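Local structure of beta-galactosidase (Geobacillus stearothermophilus, 4OIF) at residues 298-312 with 446-459. The protein probably hydrolyses terminal non-reducing beta-D-galactose residues of beta-D-galactosides, as a zinc-containing family 42 glycoside hydrolase that assembles as a homotrimer. Sequence-based numbering, arbitrary orientation.
Sequences DLAMKVGFINDLYRS and YRPFWERDIPVDVI
Tyr446 lies as a knob among Met301, Gly304, Phe305 and Asp308 of helix 298-312, joining a helix of the TIM-barrel domain to the trimerisation domain. Its CB, 3.9 Å from Phe305 CD1, begins the contact. With CG anti to the backbone N (chi1 -180°), the ring turns one face to the edge of Phe305 in an edge-to-face pair, planes at 85°. CD2 meets Met301 CG at its rim, and CE2 lies 3.5 Å from Met301 O. The tip passes Gly304, where lack of a side chain suits the close hydroxyl, and OH donates to Asp308 OD2 (2.5 Å) from above the carboxylate plane. A phenylalanine here would probably leave Asp308 OD2 without this donor. Water 1 links OD2 to Val456 N.

Unbranched Met301, bent at chi3 (60°), lays CB over Trp450 and CE over the Arg447 guanidinium, whose edge bonds Asp298 and, more strongly, Asp600. Branched Val458 packs against Phe305 CE1 and Leu309 CD1. Arg311 NH1 grips Asp308 OD1, while NH2 of the same arginine bridges Val456 O (3.0 Å) and Asp457 OD1 (2.9 Å). Asp308 and Asp457, also held by His352 and Tyr468 respectively, thus share one guanidinium, which probably favours their ionised forms in this buried interface.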
loop_
_atom_site.group_PDB
_atom_site.type_symbol
_atom_site.label_atom_id
_atom_site.label_comp_id
_atom_site.label_asym_id
_atom_site.label_seq_id
_atom_site.Cartn_x
_atom_site.Cartn_y
_atom_site.Cartn_z
ATOM N N ASP A 298 23.051 -2.562 18.420
ATOM C CA ASP A 298 22.564 -3.426 17.326
ATOM C C ASP A 298 22.824 -2.811 15.944
ATOM O O ASP A 298 23.285 -3.488 14.991
ATOM C CB ASP A 298 21.065 -3.706 17.487
ATOM C CG ASP A 298 20.748 -4.577 18.693
ATOM O OD1 ASP A 298 21.482 -5.561 18.953
ATOM O OD2 ASP A 298 19.755 -4.265 19.384
ATOM N N LEU A 299 22.531 -1.518 15.840
ATOM C CA LEU A 299 22.807 -0.775 14.617
ATOM C C LEU A 299 24.305 -0.790 14.314
ATOM O O LEU A 299 24.717 -1.055 13.174
ATOM C CB LEU A 299 22.301 0.657 14.732
ATOM C CG LEU A 299 22.384 1.499 13.461
ATOM C CD1 LEU A 299 21.740 0.749 12.309
ATOM C CD2 LEU A 299 21.694 2.845 13.670
ATOM N N ALA A 300 25.108 -0.519 15.345
ATOM C CA ALA A 300 26.562 -0.465 15.194
ATOM C C ALA A 300 27.081 -1.800 14.683
ATOM O O ALA A 300 27.936 -1.847 13.799
ATOM C CB ALA A 300 27.231 -0.101 16.506
ATOM N N MET A 301 26.537 -2.880 15.235
ATOM C CA MET A 301 26.850 -4.228 14.777
ATOM C C MET A 301 26.531 -4.406 13.295
ATOM O O MET A 301 27.355 -4.949 12.542
ATOM C CB MET A 301 26.082 -5.262 15.594
ATOM C CG MET A 301 26.460 -6.695 15.265
ATOM S SD MET A 301 25.574 -7.852 16.307
ATOM C CE MET A 301 23.897 -7.424 15.857
ATOM N N LYS A 302 25.341 -3.962 12.879
ATOM C CA LYS A 302 24.983 -4.029 11.450
ATOM C C LYS A 302 25.990 -3.289 10.556
ATOM O O LYS A 302 26.408 -3.782 9.474
ATOM C CB LYS A 302 23.582 -3.459 11.213
ATOM C CG LYS A 302 22.444 -4.345 11.669
ATOM C CD LYS A 302 21.123 -3.685 11.356
ATOM C CE LYS A 302 20.020 -4.183 12.245
ATOM N NZ LYS A 302 18.755 -3.414 12.041
ATOM N N VAL A 303 26.391 -2.110 11.027
ATOM C CA VAL A 303 27.357 -1.298 10.298
ATOM C C VAL A 303 28.683 -2.041 10.175
ATOM O O VAL A 303 29.291 -2.100 9.102
ATOM C CB VAL A 303 27.577 0.064 10.984
ATOM C CG1 VAL A 303 28.604 0.888 10.217
ATOM C CG2 VAL A 303 26.263 0.818 11.092
ATOM N N GLY A 304 29.115 -2.633 11.283
ATOM C CA GLY A 304 30.355 -3.383 11.308
ATOM C C GLY A 304 30.303 -4.563 10.356
ATOM O O GLY A 304 31.294 -4.877 9.706
ATOM N N PHE A 305 29.141 -5.209 10.272
ATOM C CA PHE A 305 28.954 -6.298 9.330
ATOM C C PHE A 305 29.196 -5.807 7.910
ATOM O O PHE A 305 30.001 -6.406 7.163
ATOM C CB PHE A 305 27.557 -6.894 9.457
ATOM C CG PHE A 305 27.279 -8.020 8.489
ATOM C CD1 PHE A 305 27.608 -9.328 8.819
ATOM C CD2 PHE A 305 26.657 -7.772 7.259
ATOM C CE1 PHE A 305 27.333 -10.380 7.932
ATOM C CE2 PHE A 305 26.382 -8.804 6.370
ATOM C CZ PHE A 305 26.722 -10.118 6.707
ATOM N N ILE A 306 28.525 -4.721 7.526
ATOM C CA ILE A 306 28.759 -4.230 6.157
ATOM C C ILE A 306 30.220 -3.815 5.921
ATOM O O ILE A 306 30.794 -4.086 4.857
ATOM C CB ILE A 306 27.852 -3.048 5.792
ATOM C CG1 ILE A 306 26.413 -3.516 5.735
ATOM C CG2 ILE A 306 28.214 -2.516 4.400
ATOM C CD1 ILE A 306 26.130 -4.417 4.545
ATOM N N ASN A 307 30.831 -3.179 6.912
ATOM C CA ASN A 307 32.242 -2.840 6.795
ATOM C C ASN A 307 33.079 -4.076 6.550
ATOM O O ASN A 307 33.958 -4.072 5.712
ATOM C CB ASN A 307 32.735 -2.128 8.040
ATOM C CG ASN A 307 32.301 -0.683 8.098
ATOM O OD1 ASN A 307 31.879 -0.093 7.096
ATOM N ND2 ASN A 307 32.422 -0.094 9.279
ATOM N N ASP A 308 32.797 -5.147 7.277
ATOM C CA ASP A 308 33.594 -6.342 7.133
ATOM C C ASP A 308 33.409 -6.900 5.728
ATOM O O ASP A 308 34.370 -7.354 5.076
ATOM C CB ASP A 308 33.215 -7.353 8.207
ATOM C CG ASP A 308 33.660 -6.908 9.592
ATOM O OD1 ASP A 308 34.501 -5.984 9.685
ATOM O OD2 ASP A 308 33.174 -7.471 10.589
ATOM N N LEU A 309 32.178 -6.827 5.245
ATOM C CA LEU A 309 31.910 -7.300 3.905
ATOM C C LEU A 309 32.746 -6.526 2.876
ATOM O O LEU A 309 33.476 -7.124 2.075
ATOM C CB LEU A 309 30.409 -7.190 3.594
ATOM C CG LEU A 309 29.993 -7.505 2.152
ATOM C CD1 LEU A 309 30.362 -8.930 1.743
ATOM C CD2 LEU A 309 28.516 -7.257 1.970
ATOM N N TYR A 310 32.667 -5.201 2.919
ATOM C CA TYR A 310 33.285 -4.376 1.881
ATOM C C TYR A 310 34.810 -4.285 1.997
ATOM O O TYR A 310 35.510 -4.116 0.997
ATOM C CB TYR A 310 32.662 -2.980 1.885
ATOM C CG TYR A 310 31.258 -2.977 1.317
ATOM C CD1 TYR A 310 30.808 -4.044 0.542
ATOM C CD2 TYR A 310 30.387 -1.917 1.547
ATOM C CE1 TYR A 310 29.536 -4.063 0.015
ATOM C CE2 TYR A 310 29.104 -1.925 1.019
ATOM C CZ TYR A 310 28.683 -3.010 0.259
ATOM O OH TYR A 310 27.413 -3.054 -0.271
ATOM N N ARG A 311 35.327 -4.408 3.209
ATOM C CA ARG A 311 36.763 -4.537 3.379
ATOM C C ARG A 311 37.191 -5.834 2.721
ATOM O O ARG A 311 38.105 -5.851 1.901
ATOM C CB ARG A 311 37.167 -4.524 4.856
ATOM C CG ARG A 311 38.687 -4.494 5.094
ATOM C CD ARG A 311 39.025 -4.956 6.491
ATOM N NE ARG A 311 38.476 -6.286 6.726
ATOM C CZ ARG A 311 37.443 -6.552 7.517
ATOM N NH1 ARG A 311 36.834 -5.569 8.176
ATOM N NH2 ARG A 311 37.022 -7.804 7.640
ATOM N N SER A 312 36.492 -6.916 3.049
ATOM C CA SER A 312 36.914 -8.227 2.579
ATOM C C SER A 312 36.865 -8.428 1.057
ATOM O O SER A 312 37.554 -9.304 0.547
ATOM C CB SER A 312 36.084 -9.312 3.265
ATOM O OG SER A 312 36.322 -9.313 4.663
ATOM N N TYR A 446 26.846 -13.363 12.826
ATOM C CA TYR A 446 27.927 -12.448 13.142
ATOM C C TYR A 446 27.895 -12.025 14.612
ATOM O O TYR A 446 28.943 -11.846 15.238
ATOM C CB TYR A 446 27.797 -11.240 12.222
ATOM C CG TYR A 446 28.806 -10.120 12.330
ATOM C CD1 TYR A 446 30.059 -10.233 11.747
ATOM C CD2 TYR A 446 28.458 -8.902 12.910
ATOM C CE1 TYR A 446 30.965 -9.186 11.786
ATOM C CE2 TYR A 446 29.354 -7.839 12.950
ATOM C CZ TYR A 446 30.612 -7.986 12.382
ATOM O OH TYR A 446 31.520 -6.936 12.417
ATOM N N ARG A 447 26.682 -11.873 15.149
ATOM C CA ARG A 447 26.482 -11.270 16.468
ATOM C C ARG A 447 27.422 -11.774 17.590
ATOM O O ARG A 447 28.047 -10.962 18.260
ATOM C CB ARG A 447 25.021 -11.436 16.916
ATOM C CG ARG A 447 24.770 -10.899 18.326
ATOM C CD ARG A 447 23.426 -11.318 18.873
ATOM N NE ARG A 447 22.345 -10.815 18.036
ATOM C CZ ARG A 447 21.903 -9.561 18.082
ATOM N NH1 ARG A 447 22.450 -8.695 18.929
ATOM N NH2 ARG A 447 20.915 -9.171 17.287
ATOM N N PRO A 448 27.531 -13.101 17.797
ATOM C CA PRO A 448 28.408 -13.529 18.898
ATOM C C PRO A 448 29.869 -13.140 18.702
ATOM O O PRO A 448 30.563 -12.887 19.679
ATOM C CB PRO A 448 28.256 -15.060 18.899
ATOM C CG PRO A 448 26.963 -15.316 18.228
ATOM C CD PRO A 448 26.857 -14.250 17.168
ATOM N N PHE A 449 30.328 -13.075 17.459
ATOM C CA PHE A 449 31.726 -12.728 17.186
ATOM C C PHE A 449 31.959 -11.237 17.419
ATOM O O PHE A 449 32.987 -10.838 17.965
ATOM C CB PHE A 449 32.102 -13.161 15.765
ATOM C CG PHE A 449 32.047 -14.655 15.584
ATOM C CD1 PHE A 449 33.169 -15.436 15.819
ATOM C CD2 PHE A 449 30.849 -15.287 15.269
ATOM C CE1 PHE A 449 33.114 -16.816 15.705
ATOM C CE2 PHE A 449 30.781 -16.666 15.149
ATOM C CZ PHE A 449 31.915 -17.433 15.367
ATOM N N TRP A 450 30.976 -10.426 17.049
ATOM C CA TRP A 450 31.016 -9.001 17.331
ATOM C C TRP A 450 31.033 -8.781 18.840
ATOM O O TRP A 450 31.807 -7.975 19.340
ATOM C CB TRP A 450 29.815 -8.284 16.692
ATOM C CG TRP A 450 29.922 -6.776 16.685
ATOM C CD1 TRP A 450 30.673 -6.005 15.836
ATOM C CD2 TRP A 450 29.250 -5.866 17.561
ATOM N NE1 TRP A 450 30.513 -4.670 16.136
ATOM C CE2 TRP A 450 29.641 -4.559 17.189
ATOM C CE3 TRP A 450 28.360 -6.027 18.630
ATOM C CZ2 TRP A 450 29.172 -3.422 17.852
ATOM C CZ3 TRP A 450 27.894 -4.903 19.281
ATOM C CH2 TRP A 450 28.303 -3.613 18.893
ATOM N N GLU A 451 30.185 -9.516 19.556
ATOM C CA GLU A 451 30.072 -9.371 21.005
ATOM C C GLU A 451 31.359 -9.811 21.720
ATOM O O GLU A 451 31.595 -9.432 22.863
ATOM C CB GLU A 451 28.853 -10.155 21.533
ATOM C CG GLU A 451 27.507 -9.497 21.220
ATOM C CD GLU A 451 26.297 -10.273 21.726
ATOM O OE1 GLU A 451 26.487 -11.338 22.333
ATOM O OE2 GLU A 451 25.145 -9.825 21.504
ATOM N N ARG A 452 32.190 -10.585 21.029
ATOM C CA ARG A 452 33.451 -11.064 21.573
ATOM C C ARG A 452 34.668 -10.375 20.948
ATOM O O ARG A 452 35.810 -10.706 21.274
ATOM C CB ARG A 452 33.569 -12.571 21.363
ATOM C CG ARG A 452 32.636 -13.390 22.215
ATOM C CD ARG A 452 33.188 -13.554 23.606
ATOM N NE ARG A 452 32.418 -14.542 24.346
ATOM C CZ ARG A 452 31.743 -14.281 25.458
ATOM N NH1 ARG A 452 31.751 -13.056 25.968
ATOM N NH2 ARG A 452 31.064 -15.251 26.062
ATOM N N ASP A 453 34.426 -9.448 20.032
ATOM C CA ASP A 453 35.504 -8.675 19.430
ATOM C C ASP A 453 36.412 -9.593 18.628
ATOM O O ASP A 453 37.617 -9.372 18.516
ATOM C CB ASP A 453 36.288 -7.925 20.511
ATOM C CG ASP A 453 35.381 -7.121 21.417
ATOM O OD1 ASP A 453 34.451 -6.474 20.894
ATOM O OD2 ASP A 453 35.568 -7.158 22.649
ATOM N N ILE A 454 35.821 -10.637 18.074
ATOM C CA ILE A 454 36.561 -11.553 17.231
ATOM C C ILE A 454 36.503 -11.091 15.779
ATOM O O ILE A 454 35.420 -10.893 15.228
ATOM C CB ILE A 454 36.021 -12.972 17.370
ATOM C CG1 ILE A 454 36.282 -13.451 18.800
ATOM C CG2 ILE A 454 36.669 -13.880 16.351
ATOM C CD1 ILE A 454 36.085 -14.909 18.998
ATOM N N PRO A 455 37.675 -10.884 15.165
ATOM C CA PRO A 455 37.698 -10.334 13.808
ATOM C C PRO A 455 36.960 -11.263 12.858
ATOM O O PRO A 455 37.075 -12.481 12.989
ATOM C CB PRO A 455 39.196 -10.253 13.475
ATOM C CG PRO A 455 39.884 -10.287 14.795
ATOM C CD PRO A 455 39.030 -11.151 15.674
ATOM N N VAL A 456 36.182 -10.691 11.944
ATOM C CA VAL A 456 35.443 -11.480 10.972
ATOM C C VAL A 456 35.583 -10.875 9.580
ATOM O O VAL A 456 35.481 -9.660 9.412
ATOM C CB VAL A 456 33.940 -11.588 11.343
ATOM C CG1 VAL A 456 33.162 -12.288 10.237
ATOM C CG2 VAL A 456 33.775 -12.332 12.647
ATOM N N ASP A 457 35.867 -11.725 8.602
ATOM C CA ASP A 457 35.726 -11.364 7.205
ATOM C C ASP A 457 34.351 -11.824 6.737
ATOM O O ASP A 457 33.958 -12.965 6.996
ATOM C CB ASP A 457 36.812 -12.021 6.345
ATOM C CG ASP A 457 38.140 -11.284 6.391
ATOM O OD1 ASP A 457 38.291 -10.318 7.167
ATOM O OD2 ASP A 457 39.045 -11.690 5.645
ATOM N N VAL A 458 33.612 -10.955 6.059
ATOM C CA VAL A 458 32.404 -11.411 5.373
ATOM C C VAL A 458 32.748 -11.548 3.903
ATOM O O VAL A 458 32.917 -10.558 3.207
ATOM C CB VAL A 458 31.218 -10.456 5.571
ATOM C CG1 VAL A 458 29.997 -10.950 4.804
ATOM C CG2 VAL A 458 30.892 -10.329 7.053
ATOM N N ILE A 459 32.869 -12.790 3.450
ATOM C CA ILE A 459 33.417 -13.105 2.134
ATOM C C ILE A 459 32.379 -13.565 1.124
ATOM O O ILE A 459 31.208 -13.757 1.449
ATOM C CB ILE A 459 34.478 -14.214 2.226
ATOM C CG1 ILE A 459 33.816 -15.524 2.673
ATOM C CG2 ILE A 459 35.640 -13.780 3.148
ATOM C CD1 ILE A 459 34.750 -16.689 2.737
HETATM O O HOH W 1 35.065 -7.979 12.597
HETATM O O HOH W 2 40.090 -8.670 5.796
#